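Side-chain contacts in ankyrin-repeat protein B (Legionella pneumophila, PDB 5K34), which is an F-box effector that hijacks the host ubiquitin-proteasome system, with the ankyrin domain described here probably serving to bind other proteins: residues Pro48-Ile53 with Ile83-Lys88; Thr37-Tyr42 with Pro72-Asn77; Gly12-Ala17 with Lys28-Gly33. One frame throughout, in Å; residues are numbered along the deposited sequence.

Contact 1 (Pro48-Ile53 with Ile83-Lys88)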
ATOM      1  N   PRO A  48      -0.161  -1.399   4.595  1.00  6.90           N
ATOM      2  CA  PRO A  48      -0.402  -0.004   4.275  1.00  7.28           C
ATOM      3  C   PRO A  48      -0.136   0.310   2.819  1.00  6.99           C
ATOM      4  O   PRO A  48      -0.576   1.361   2.334  1.00  7.12           O
ATOM      5  CB  PRO A  48       0.544   0.768   5.208  1.00  8.69           C
ATOM      6  CG  PRO A  48       1.575  -0.226   5.618  1.00  9.52           C
ATOM      7  CD  PRO A  48       0.812  -1.557   5.692  1.00  7.96           C
ATOM      8  N   LEU A  49       0.583  -0.548   2.080  1.00  7.17           N
ATOM      9  CA  LEU A  49       0.708  -0.339   0.628  1.00  7.21           C
ATOM     10  C   LEU A  49      -0.652  -0.505  -0.031  1.00  7.25           C
ATOM     11  O   LEU A  49      -1.041   0.330  -0.856  1.00  7.31           O
ATOM     12  CB  LEU A  49       1.740  -1.302   0.048  1.00  7.80           C
ATOM     13  CG  LEU A  49       1.931  -1.247  -1.472  1.00  7.64           C
ATOM     14  CD1 LEU A  49       2.315   0.173  -1.947  1.00  8.59           C
ATOM     15  CD2 LEU A  49       2.984  -2.259  -1.917  1.00  8.37           C
ATOM     16  N   LEU A  50      -1.426  -1.549   0.331  1.00  7.76           N
ATOM     17  CA  LEU A  50      -2.798  -1.686  -0.145  1.00  8.49           C
ATOM     18  C   LEU A  50      -3.663  -0.549   0.254  1.00  7.98           C
ATOM     19  O   LEU A  50      -4.488  -0.046  -0.520  1.00  8.83           O
ATOM     20  CB  LEU A  50      -3.462  -2.967   0.344  1.00 11.54           C
ATOM     21  CG  LEU A  50      -3.190  -4.279  -0.312  1.00 13.01           C
ATOM     22  CD1 LEU A  50      -4.170  -5.325   0.261  1.00 12.49           C
ATOM     23  CD2 LEU A  50      -3.394  -4.191  -1.857  1.00 12.76           C
ATOM     24  N   ALA A  51      -3.546  -0.115   1.521  1.00  7.67           N
ATOM     25  CA  ALA A  51      -4.332   1.006   2.024  1.00  7.24           C
ATOM     26  C   ALA A  51      -4.070   2.260   1.200  1.00  6.83           C
ATOM     27  O   ALA A  51      -5.014   2.964   0.810  1.00  7.39           O
ATOM     28  CB  ALA A  51      -4.040   1.252   3.489  1.00  8.05           C
ATOM     29  N   ALA A  52      -2.790   2.562   0.943  1.00  6.31           N
ATOM     30  CA  ALA A  52      -2.458   3.718   0.139  1.00  6.28           C
ATOM     31  C   ALA A  52      -3.036   3.600  -1.241  1.00  6.30           C
ATOM     32  O   ALA A  52      -3.626   4.575  -1.731  1.00  7.01           O
ATOM     33  CB  ALA A  52      -0.937   3.906   0.102  1.00  6.66           C
ATOM     34  N   ILE A  53      -2.914   2.444  -1.878  1.00  6.37           N
ATOM     35  CA  ILE A  53      -3.480   2.273  -3.225  1.00  6.73           C
ATOM     36  C   ILE A  53      -4.982   2.535  -3.219  1.00  7.27           C
ATOM     37  O   ILE A  53      -5.492   3.324  -4.026  1.00  7.49           O
ATOM     38  CB  ILE A  53      -3.152   0.861  -3.763  1.00  7.71           C
ATOM     39  CG1 ILE A  53      -1.659   0.765  -4.063  1.00  7.79           C
ATOM     40  CG2 ILE A  53      -4.012   0.557  -5.011  1.00  7.84           C
ATOM     41  CD1 ILE A  53      -1.173  -0.680  -4.206  1.00  8.95           C
ATOM     42  N   ILE A  83      -0.578  -5.259  -6.943  1.00  6.89           N
ATOM     43  CA  ILE A  83      -0.737  -5.208  -8.401  1.00  7.04           C
ATOM     44  C   ILE A  83      -2.173  -5.416  -8.836  1.00  7.25           C
ATOM     45  O   ILE A  83      -2.659  -4.688  -9.705  1.00  7.63           O
ATOM     46  CB  ILE A  83       0.200  -6.212  -9.116  1.00  7.96           C
ATOM     47  CG1 ILE A  83       1.640  -5.716  -9.017  1.00  8.20           C
ATOM     48  CG2 ILE A  83      -0.190  -6.334 -10.597  1.00  8.96           C
ATOM     49  CD1 ILE A  83       2.638  -6.830  -9.292  1.00  8.77           C
ATOM     50  N   SER A  84      -2.856  -6.447  -8.301  1.00  7.43           N
ATOM     51  CA  SER A  84      -4.202  -6.706  -8.820  1.00  7.95           C
ATOM     52  C   SER A  84      -5.172  -5.603  -8.439  1.00  7.93           C
ATOM     53  O   SER A  84      -6.070  -5.269  -9.204  1.00  8.65           O
ATOM     54  CB  SER A  84      -4.702  -8.101  -8.402  1.00  8.58           C
ATOM     55  OG  SER A  84      -5.123  -8.134  -7.037  1.00  8.78           O
ATOM     56  N   LEU A  85      -4.980  -4.969  -7.276  1.00  7.66           N
ATOM     57  CA  LEU A  85      -5.844  -3.862  -6.872  1.00  7.63           C
ATOM     58  C   LEU A  85      -5.620  -2.656  -7.796  1.00  7.28           C
ATOM     59  O   LEU A  85      -6.584  -2.007  -8.221  1.00  7.90           O
ATOM     60  CB  LEU A  85      -5.571  -3.508  -5.407  1.00  8.77           C
ATOM     61  CG  LEU A  85      -6.542  -2.500  -4.794  1.00 11.24           C
ATOM     62  CD1 LEU A  85      -7.978  -3.075  -4.788  1.00 14.98           C
ATOM     63  CD2 LEU A  85      -6.086  -2.131  -3.398  1.00 11.89           C
ATOM     64  N   LEU A  86      -4.362  -2.367  -8.112  1.00  7.33           N
ATOM     65  CA  LEU A  86      -4.037  -1.306  -9.096  1.00  7.49           C
ATOM     66  C   LEU A  86      -4.687  -1.614 -10.438  1.00  7.88           C
ATOM     67  O   LEU A  86      -5.244  -0.722 -11.084  1.00  7.87           O
ATOM     68  CB  LEU A  86      -2.523  -1.145  -9.222  1.00  7.30           C
ATOM     69  CG  LEU A  86      -1.854  -0.410  -8.061  1.00  7.59           C
ATOM     70  CD1 LEU A  86      -0.353  -0.731  -8.090  1.00  8.30           C
ATOM     71  CD2 LEU A  86      -2.110   1.090  -8.146  1.00  7.83           C
ATOM     72  N   LYS A  87      -4.583  -2.870 -10.866  1.00  8.03           N
ATOM     73  CA  LYS A  87      -5.179  -3.261 -12.154  1.00  8.82           C
ATOM     74  C   LYS A  87      -6.686  -3.067 -12.133  1.00  8.73           C
ATOM     75  O   LYS A  87      -7.251  -2.641 -13.145  1.00  9.90           O
ATOM     76  CB  LYS A  87      -4.817  -4.702 -12.484  1.00  8.87           C
ATOM     77  CG  LYS A  87      -3.400  -4.848 -13.038  1.00  9.85           C
ATOM     78  CD  LYS A  87      -3.128  -6.326 -13.338  1.00 11.24           C
ATOM     79  CE  LYS A  87      -1.767  -6.531 -13.967  1.00 13.51           C
ATOM     80  NZ  LYS A  87      -1.844  -6.364 -15.453  1.00 18.59           N
ATOM     81  N   LYS A  88      -7.339  -3.386 -11.020  1.00  9.42           N
ATOM     82  CA  LYS A  88      -8.777  -3.105 -10.923  0.50 10.07           C
ATOM     83  C   LYS A  88      -9.162  -1.605 -11.078  1.00 10.29           C
ATOM     84  O   LYS A  88     -10.133  -1.210 -11.731  1.00 11.53           O
ATOM     85  CB  LYS A  88      -9.324  -3.627  -9.616  0.50 12.16           C
ATOM     86  CG  LYS A  88      -9.511  -5.126  -9.570  0.50 17.47           C
ATOM     87  CD  LYS A  88     -10.251  -5.577  -8.305  0.50 24.10           C
ATOM     88  CE  LYS A  88     -11.616  -4.919  -8.229  0.50 28.17           C
ATOM     89  NZ  LYS A  88     -12.550  -5.789  -7.431  0.50 33.22           N
TER
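The main-chain oxygen of I53 accepts a hydrogen bond from NE2 of Q89, one residue beyond Ile83-Lys88. Every touch between the two segments themselves is apolar. I53 has the largest share, closely followed by L85. With CG1 beside the backbone N (chi1 -70°), the branch methyl CG2 of I53 lies anti to that N and faces helix 82-91. This methyl sits between two leucines. I53 CG2 meets L86 CD2 at 3.7 Å and L85 CD2 at 3.8 Å.

The I53 side chain crosses that of L86 at about a right angle. At its far end, I53 CD1 comes to 3.9 Å from L86 CG. I53 and L85 instead run past each other in opposite directions. L85 has CG swung beside its carbonyl carbon (chi1 -172°), and L85 CD2 also reaches L50 CD2 at 3.7 Å. L50 thus adds a second methyl on the side of helix 48-54.

The two helix axes run nearly parallel, 6° apart, with 10.1 Å at closest approach. L86 is also covered by I107 of helix 97-112, and L50 rests on D76. The contact is thus a mostly buried, hydrophobic seam between stacked ankyrin helices, held by methyl packing, with one polar tie from the Q89 side chain.

Contact 2 (Thr37-Tyr42 with Pro72-Asn77)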
ATOM      1  N   THR A  37       5.683  -4.234   5.919  1.00  9.81           N
ATOM      2  CA  THR A  37       5.570  -5.286   4.897  1.00 10.85           C
ATOM      3  C   THR A  37       5.022  -6.595   5.481  1.00 12.65           C
ATOM      4  O   THR A  37       4.694  -7.511   4.687  1.00 14.29           O
ATOM      5  CB  THR A  37       6.948  -5.600   4.229  1.00 11.70           C
ATOM      6  OG1 THR A  37       7.780  -6.315   5.175  1.00 12.05           O
ATOM      7  CG2 THR A  37       7.658  -4.340   3.796  1.00 11.39           C
ATOM      8  N   GLN A  38       4.977  -6.701   6.799  1.00 12.18           N
ATOM      9  CA  GLN A  38       4.567  -7.955   7.415  1.00 14.53           C
ATOM     10  C   GLN A  38       3.169  -7.807   7.990  1.00 13.89           C
ATOM     11  O   GLN A  38       2.831  -6.814   8.640  1.00 15.59           O
ATOM     12  CB  GLN A  38       5.568  -8.354   8.503  1.00 17.25           C
ATOM     13  CG  GLN A  38       6.974  -8.670   7.972  1.00 20.88           C
ATOM     14  CD  GLN A  38       6.997  -9.603   6.753  1.00 24.16           C
ATOM     15  OE1 GLN A  38       7.438  -9.219   5.636  1.00 22.61           O
ATOM     16  NE2 GLN A  38       6.568 -10.854   6.952  1.00 25.39           N
ATOM     17  N   THR A  39       2.354  -8.824   7.772  1.00 11.63           N
ATOM     18  CA  THR A  39       0.944  -8.779   8.152  1.00 10.54           C
ATOM     19  C   THR A  39       0.493 -10.171   8.578  1.00 10.97           C
ATOM     20  O   THR A  39       1.334 -11.101   8.644  1.00 12.81           O
ATOM     21  CB  THR A  39       0.086  -8.171   7.013  1.00  9.69           C
ATOM     22  OG1 THR A  39      -1.263  -8.078   7.455  1.00  9.23           O
ATOM     23  CG2 THR A  39       0.187  -9.005   5.738  1.00 10.18           C
ATOM     24  N   ASN A  40      -0.777 -10.343   8.889  1.00 10.13           N
ATOM     25  CA  ASN A  40      -1.266 -11.612   9.421  1.00 11.70           C
ATOM     26  C   ASN A  40      -2.778 -11.649   9.285  1.00 11.93           C
ATOM     27  O   ASN A  40      -3.407 -10.733   8.801  1.00 11.10           O
ATOM     28  CB  ASN A  40      -0.819 -11.783  10.888  1.00 13.92           C
ATOM     29  CG  ASN A  40      -1.294 -10.657  11.791  1.00 15.86           C
ATOM     30  OD1 ASN A  40      -2.337 -10.034  11.570  1.00 15.70           O
ATOM     31  ND2 ASN A  40      -0.520 -10.371  12.828  1.00 18.88           N
ATOM     32  N   SER A  41      -3.341 -12.768   9.773  1.00 12.63           N
ATOM     33  CA  SER A  41      -4.761 -13.046   9.760  1.00 13.32           C
ATOM     34  C   SER A  41      -5.600 -11.898  10.394  1.00 10.31           C
ATOM     35  O   SER A  41      -6.606 -11.463   9.892  1.00 10.78           O
ATOM     36  CB  SER A  41      -4.982 -14.409  10.477  1.00 15.39           C
ATOM     37  OG  SER A  41      -6.321 -14.638  10.619  1.00 16.81           O
ATOM     38  N   TYR A  42      -5.124 -11.469  11.541  1.00 10.68           N
ATOM     39  CA  TYR A  42      -5.834 -10.486  12.351  1.00 11.88           C
ATOM     40  C   TYR A  42      -6.008  -9.171  11.554  1.00 10.06           C
ATOM     41  O   TYR A  42      -7.024  -8.515  11.616  1.00 10.76           O
ATOM     42  CB  TYR A  42      -5.094 -10.210  13.680  1.00 13.82           C
ATOM     43  CG  TYR A  42      -5.834  -9.233  14.565  1.00 14.18           C
ATOM     44  CD1 TYR A  42      -6.947  -9.635  15.323  1.00 16.10           C
ATOM     45  CD2 TYR A  42      -5.483  -7.900  14.582  1.00 14.60           C
ATOM     46  CE1 TYR A  42      -7.641  -8.719  16.108  1.00 17.26           C
ATOM     47  CE2 TYR A  42      -6.160  -6.966  15.357  1.00 14.70           C
ATOM     48  CZ  TYR A  42      -7.243  -7.406  16.108  1.00 15.89           C
ATOM     49  OH  TYR A  42      -7.946  -6.464  16.873  1.00 18.78           O
ATOM     50  N   PRO A  72       4.707  -7.489  -4.299  1.00  7.47           N
ATOM     51  CA  PRO A  72       3.553  -6.803  -4.926  1.00  7.55           C
ATOM     52  C   PRO A  72       2.453  -7.790  -5.393  1.00  7.95           C
ATOM     53  O   PRO A  72       1.422  -7.316  -5.837  1.00  8.34           O
ATOM     54  CB  PRO A  72       4.210  -6.086  -6.123  1.00  8.43           C
ATOM     55  CG  PRO A  72       5.361  -7.017  -6.478  1.00  9.31           C
ATOM     56  CD  PRO A  72       5.905  -7.575  -5.194  1.00  8.10           C
ATOM     57  N   ASN A  73       2.734  -9.086  -5.313  1.00  7.78           N
ATOM     58  CA  ASN A  73       1.704 -10.097  -5.616  1.00  8.60           C
ATOM     59  C   ASN A  73       1.146 -10.736  -4.359  1.00  8.25           C
ATOM     60  O   ASN A  73       0.386 -11.702  -4.454  1.00  9.08           O
ATOM     61  CB  ASN A  73       2.267 -11.164  -6.578  1.00 10.21           C
ATOM     62  CG  ASN A  73       2.648 -10.537  -7.916  1.00 10.79           C
ATOM     63  OD1 ASN A  73       3.885 -10.432  -8.214  1.00 14.52           O
ATOM     64  ND2 ASN A  73       1.709 -10.067  -8.673  1.00 10.29           N
ATOM     65  N   PHE A  74       1.476 -10.230  -3.180  1.00  7.99           N
ATOM     66  CA  PHE A  74       0.957 -10.841  -1.943  1.00  7.91           C
ATOM     67  C   PHE A  74      -0.473 -10.426  -1.717  1.00  7.52           C
ATOM     68  O   PHE A  74      -0.788  -9.230  -1.571  1.00  8.05           O
ATOM     69  CB  PHE A  74       1.812 -10.456  -0.744  1.00  8.55           C
ATOM     70  CG  PHE A  74       1.322 -11.074   0.541  1.00  8.73           C
ATOM     71  CD1 PHE A  74       1.508 -12.443   0.765  1.00  9.56           C
ATOM     72  CD2 PHE A  74       0.585 -10.317   1.458  1.00 10.06           C
ATOM     73  CE1 PHE A  74       0.998 -13.038   1.936  1.00 10.34           C
ATOM     74  CE2 PHE A  74       0.066 -10.925   2.605  1.00 11.39           C
ATOM     75  CZ  PHE A  74       0.292 -12.282   2.830  1.00 11.68           C
ATOM     76  N   LYS A  75      -1.370 -11.426  -1.660  1.00  7.30           N
ATOM     77  CA  LYS A  75      -2.805 -11.170  -1.542  1.00  6.99           C
ATOM     78  C   LYS A  75      -3.265 -10.991  -0.116  1.00  6.81           C
ATOM     79  O   LYS A  75      -2.799 -11.664   0.824  1.00  7.22           O
ATOM     80  CB  LYS A  75      -3.572 -12.357  -2.156  1.00  7.51           C
ATOM     81  CG  LYS A  75      -3.373 -12.450  -3.658  1.00  7.78           C
ATOM     82  CD  LYS A  75      -4.095 -13.646  -4.287  1.00  8.65           C
ATOM     83  CE  LYS A  75      -3.519 -15.009  -3.878  1.00  8.83           C
ATOM     84  NZ  LYS A  75      -2.111 -15.144  -4.332  1.00  9.35           N
ATOM     85  N   ASP A  76      -4.230 -10.083   0.068  1.00  7.25           N
ATOM     86  CA  ASP A  76      -4.963 -10.012   1.333  1.00  7.20           C
ATOM     87  C   ASP A  76      -6.113 -11.001   1.333  1.00  7.09           C
ATOM     88  O   ASP A  76      -6.300 -11.799   0.392  1.00  7.66           O
ATOM     89  CB  ASP A  76      -5.406  -8.573   1.622  1.00  7.57           C
ATOM     90  CG  ASP A  76      -6.544  -8.092   0.802  1.00  8.28           C
ATOM     91  OD1 ASP A  76      -7.137  -8.821  -0.030  1.00  8.57           O
ATOM     92  OD2 ASP A  76      -6.913  -6.877   1.004  1.00  8.90           O
ATOM     93  N   ASN A  77      -6.891 -11.007   2.420  1.00  7.63           N
ATOM     94  CA  ASN A  77      -7.970 -12.010   2.568  1.00  8.20           C
ATOM     95  C   ASN A  77      -9.167 -11.714   1.723  1.00  8.46           C
ATOM     96  O   ASN A  77     -10.090 -12.547   1.706  1.00 10.33           O
ATOM     97  CB  ASN A  77      -8.324 -12.209   4.050  1.00  9.47           C
ATOM     98  CG  ASN A  77      -7.233 -12.979   4.787  1.00 11.67           C
ATOM     99  OD1 ASN A  77      -6.301 -13.450   4.171  1.00 12.94           O
ATOM    100  ND2 ASN A  77      -7.427 -13.104   6.112  1.00 13.70           N
TER
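T39 and F74 meet through one methyl carbon and one ring carbon, T39 CG2 and F74 CE2, 3.7 Å apart. The methyl comes to the ring obliquely. The T39 rotamer explains why it is the methyl that touches. OG1 lies anti to the backbone N (chi1 -177°), which puts CG2 in the crowded position between N and the carbonyl carbon and aims it at the neighbouring loop. OG1 is held elsewhere, by a hydrogen bond to the main-chain O of R46. The backbone N of T39 binds a glycerol, probably from the crystallisation liquor, which also lies near F74.

F74 is extended from its own loop, with CG opposite the backbone N (chi1 -179°). This carries the ring across to T39, and N45 also touches both side chains. D76 ties its loop down: its OD1 accepts a hydrogen bond from the main-chain N of D80, and its OD2 forms a salt bridge with NE of R46. R46 therefore serves both loops, through its carbonyl to T39 and its guanidinium to D76. Farther along, S41 and N77 come nearest by backbone, CA to CA 7.9 Å, and the N77 backbone is hydrogen-bonded to L44.

Both segments are loops, largely at the surface, leading from one helix to the next. Side-by-side loops projecting from stacked helices are characteristic of the ankyrin fold, where such loops commonly form part of the protein-binding surface.

Contact 3 (Gly12-Ala17 with Lys28-Gly33)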
ATOM      1  N   GLY A  12      -3.536  -0.024  13.072  1.00  7.96           N
ATOM      2  CA  GLY A  12      -4.779   0.553  12.546  1.00  8.04           C
ATOM      3  C   GLY A  12      -4.627   2.003  12.155  1.00  7.88           C
ATOM      4  O   GLY A  12      -5.126   2.423  11.103  1.00  7.73           O
ATOM      5  N   ASN A  13      -3.901   2.773  12.971  1.00  7.94           N
ATOM      6  CA  ASN A  13      -3.661   4.180  12.644  1.00  7.72           C
ATOM      7  C   ASN A  13      -2.771   4.313  11.404  1.00  7.17           C
ATOM      8  O   ASN A  13      -2.932   5.259  10.614  1.00  7.96           O
ATOM      9  CB  ASN A  13      -2.997   4.880  13.840  1.00  8.55           C
ATOM     10  CG  ASN A  13      -3.958   5.127  14.956  1.00  9.71           C
ATOM     11  OD1 ASN A  13      -5.176   5.054  14.798  1.00 11.05           O
ATOM     12  ND2 ASN A  13      -3.418   5.453  16.126  1.00 11.03           N
ATOM     13  N   LEU A  14      -1.832   3.377  11.225  1.00  7.02           N
ATOM     14  CA  LEU A  14      -0.957   3.331  10.033  1.00  7.28           C
ATOM     15  C   LEU A  14      -1.769   3.099   8.775  1.00  7.04           C
ATOM     16  O   LEU A  14      -1.542   3.730   7.740  1.00  7.32           O
ATOM     17  CB  LEU A  14       0.053   2.225  10.221  1.00  8.24           C
ATOM     18  CG  LEU A  14       0.971   1.871   9.072  1.00  8.84           C
ATOM     19  CD1 LEU A  14       1.840   3.058   8.680  1.00 10.12           C
ATOM     20  CD2 LEU A  14       1.812   0.660   9.456  1.00  9.79           C
ATOM     21  N   MET A  15      -2.709   2.153   8.769  1.00  7.37           N
ATOM     22  CA  MET A  15      -3.606   1.909   7.642  1.00  6.98           C
ATOM     23  C   MET A  15      -4.374   3.183   7.293  1.00  6.44           C
ATOM     24  O   MET A  15      -4.484   3.543   6.101  1.00  7.19           O
ATOM     25  CB  MET A  15      -4.565   0.778   7.969  1.00  9.11           C
ATOM     26  CG  MET A  15      -3.862  -0.580   8.072  1.00  9.74           C
ATOM     27  SD  MET A  15      -3.167  -1.203   6.545  1.00  9.69           S
ATOM     28  CE  MET A  15      -4.685  -1.727   5.708  1.00 11.28           C
ATOM     29  N   VAL A  16      -4.956   3.891   8.282  1.00  6.48           N
ATOM     30  CA  VAL A  16      -5.666   5.135   7.994  1.00  6.79           C
ATOM     31  C   VAL A  16      -4.742   6.233   7.442  1.00  6.69           C
ATOM     32  O   VAL A  16      -5.100   6.940   6.483  1.00  7.08           O
ATOM     33  CB  VAL A  16      -6.425   5.613   9.239  1.00  7.40           C
ATOM     34  CG1 VAL A  16      -6.992   7.019   9.029  1.00  8.23           C
ATOM     35  CG2 VAL A  16      -7.552   4.639   9.547  1.00  8.20           C
ATOM     36  N   ALA A  17      -3.567   6.376   8.050  1.00  6.85           N
ATOM     37  CA  ALA A  17      -2.636   7.404   7.595  1.00  6.72           C
ATOM     38  C   ALA A  17      -2.240   7.117   6.159  1.00  6.35           C
ATOM     39  O   ALA A  17      -2.187   8.032   5.329  1.00  6.97           O
ATOM     40  CB  ALA A  17      -1.411   7.432   8.492  1.00  8.07           C
ATOM     41  N   LYS A  28       6.056   8.708  11.017  1.00  9.53           N
ATOM     42  CA  LYS A  28       6.112   8.746  12.509  0.50 10.26           C
ATOM     43  C   LYS A  28       5.776   7.427  13.141  1.00 10.23           C
ATOM     44  O   LYS A  28       6.433   6.986  14.140  1.00 11.14           O
ATOM     45  CB  LYS A  28       5.143   9.792  13.044  0.50 11.05           C
ATOM     46  CG  LYS A  28       5.613  11.209  12.892  0.50 13.50           C
ATOM     47  CD  LYS A  28       4.623  12.134  13.580  0.50 17.99           C
ATOM     48  CE  LYS A  28       4.039  11.430  14.792  0.50 20.83           C
ATOM     49  NZ  LYS A  28       4.727  11.705  16.110  0.50 28.28           N
ATOM     50  N   ILE A  29       4.775   6.727  12.613  1.00  9.51           N
ATOM     51  CA  ILE A  29       4.405   5.423  13.152  1.00 10.07           C
ATOM     52  C   ILE A  29       5.481   4.389  12.851  1.00 10.73           C
ATOM     53  O   ILE A  29       5.832   3.561  13.726  1.00 12.21           O
ATOM     54  CB  ILE A  29       3.026   4.981  12.611  1.00  9.85           C
ATOM     55  CG1 ILE A  29       1.938   5.904  13.135  1.00  9.63           C
ATOM     56  CG2 ILE A  29       2.772   3.504  12.959  1.00 10.63           C
ATOM     57  CD1 ILE A  29       0.612   5.759  12.399  1.00 10.15           C
ATOM     58  N   LEU A  30       6.041   4.389  11.641  1.00 11.01           N
ATOM     59  CA  LEU A  30       7.065   3.369  11.305  1.00 11.40           C
ATOM     60  C   LEU A  30       8.345   3.578  12.136  1.00 13.03           C
ATOM     61  O   LEU A  30       9.044   2.580  12.378  1.00 14.27           O
ATOM     62  CB  LEU A  30       7.342   3.354   9.803  1.00 11.37           C
ATOM     63  CG  LEU A  30       6.107   2.984   8.950  1.00 11.28           C
ATOM     64  CD1 LEU A  30       6.502   2.912   7.520  1.00 12.47           C
ATOM     65  CD2 LEU A  30       5.452   1.680   9.403  1.00 12.19           C
ATOM     66  N   LYS A  31       8.600   4.796  12.602  1.00 13.14           N
ATOM     67  CA  LYS A  31       9.770   5.022  13.479  1.00 15.69           C
ATOM     68  C   LYS A  31       9.604   4.283  14.792  1.00 15.25           C
ATOM     69  O   LYS A  31      10.619   4.082  15.490  1.00 17.97           O
ATOM     70  CB  LYS A  31       9.873   6.489  13.790  1.00 18.80           C
ATOM     71  CG  LYS A  31      10.704   7.291  12.838  1.00 24.86           C
ATOM     72  CD  LYS A  31      11.356   8.315  13.766  1.00 32.76           C
ATOM     73  CE  LYS A  31      11.760   9.616  13.092  1.00 43.91           C
ATOM     74  NZ  LYS A  31      12.195  10.557  14.189  1.00 52.80           N
ATOM     75  N   LYS A  32       8.385   3.925  15.193  1.00 15.98           N
ATOM     76  CA  LYS A  32       8.129   3.204  16.467  1.00 17.11           C
ATOM     77  C   LYS A  32       8.397   1.714  16.311  1.00 20.03           C
ATOM     78  O   LYS A  32       8.170   0.943  17.249  1.00 24.44           O
ATOM     79  CB  LYS A  32       6.702   3.463  16.960  1.00 18.21           C
ATOM     80  CG  LYS A  32       6.399   4.923  17.228  1.00 22.72           C
ATOM     81  CD  LYS A  32       5.020   5.165  17.815  1.00 32.36           C
ATOM     82  CE  LYS A  32       4.787   6.648  18.022  1.00 41.36           C
ATOM     83  NZ  LYS A  32       5.983   7.273  18.678  1.00 47.61           N
ATOM     84  N   GLY A  33       8.885   1.286  15.154  1.00 18.59           N
ATOM     85  CA  GLY A  33       9.358  -0.091  14.996  1.00 20.33           C
ATOM     86  C   GLY A  33       8.448  -1.034  14.230  1.00 22.27           C
ATOM     87  O   GLY A  33       8.644  -2.246  14.257  1.00 27.59           O
TER
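L14 and I29 pack together in a helix-turn-helix pair, the building element of ankyrin domains. Helix 5-19 and helix 23-30 follow one another in the chain with a short turn between them. L14 and I29 are the closest residues by backbone, CA to CA 6.5 Å.

I29 is inserted against the backbone of helix 5-19. Its CG1 stands beside the backbone N (chi1 -66°), and the chain then extends (chi2 166°), so CD1 reaches out to the opposite helix. I29 CD1 lies 3.6 Å from L14 N and 3.8 Å from N13 C. I29 CD1 also meets N13 CB at 4.0 Å. The methyl thus touches main chain more closely than side chain. The branch methyl of I29 makes a second, looser touch, with I29 CG2 4.1 Å from L14 CB.

The two methyls of L14 meet L30 instead. The CG of L14 is turned from the backbone N to lie beside the carbonyl carbon (chi1 173°). L30 CD2 meets L14 CD2 at 3.8 Å and L14 CD1 at 3.9 Å. The two leucine side chains cross at about a right angle. Beyond the pair, L14 packs on V26, I34 and P48, while L30 packs on P36 and Y68.

A type I turn runs from L30 to G33, and G33 N bonds to L30 O at 3.1 Å. G33 has positive phi, a backbone shape suited to glycine. N13 takes part through CB, at the exposed margin. The side-chain contacts are apolar, and the closest touch is a methyl against main chain. This is consistent with hydrophobic packing as the main hold, with L14 and I29 buried, while the polar chain of N13 and the nearby lysines stay at the surface.

All three contacts fall within the ankyrin repeat range. Contact 3 comes first in the chain, on helices 5-19 and 23-30. Contacts 1 and 2 follow, and their segments alternate: Thr37-Tyr42, Pro48-Ile53, Pro72-Asn77, Ile83-Lys88. Their centres are about 12 Å apart. They meet directly where I83 N probably bonds to P72 O, 3.1 Å. Contacts 1 and 3 have centres about 18 Å apart and join where P48 and A51 rest on L14 and M15. Contacts 2 and 3, about 16 Å apart, merely adjoin in sequence. Contacts 1 and 3 bind helices into the stack, while contact 2 joins loops at the surface, so the stack supports a loop surface that probably serves protein binding.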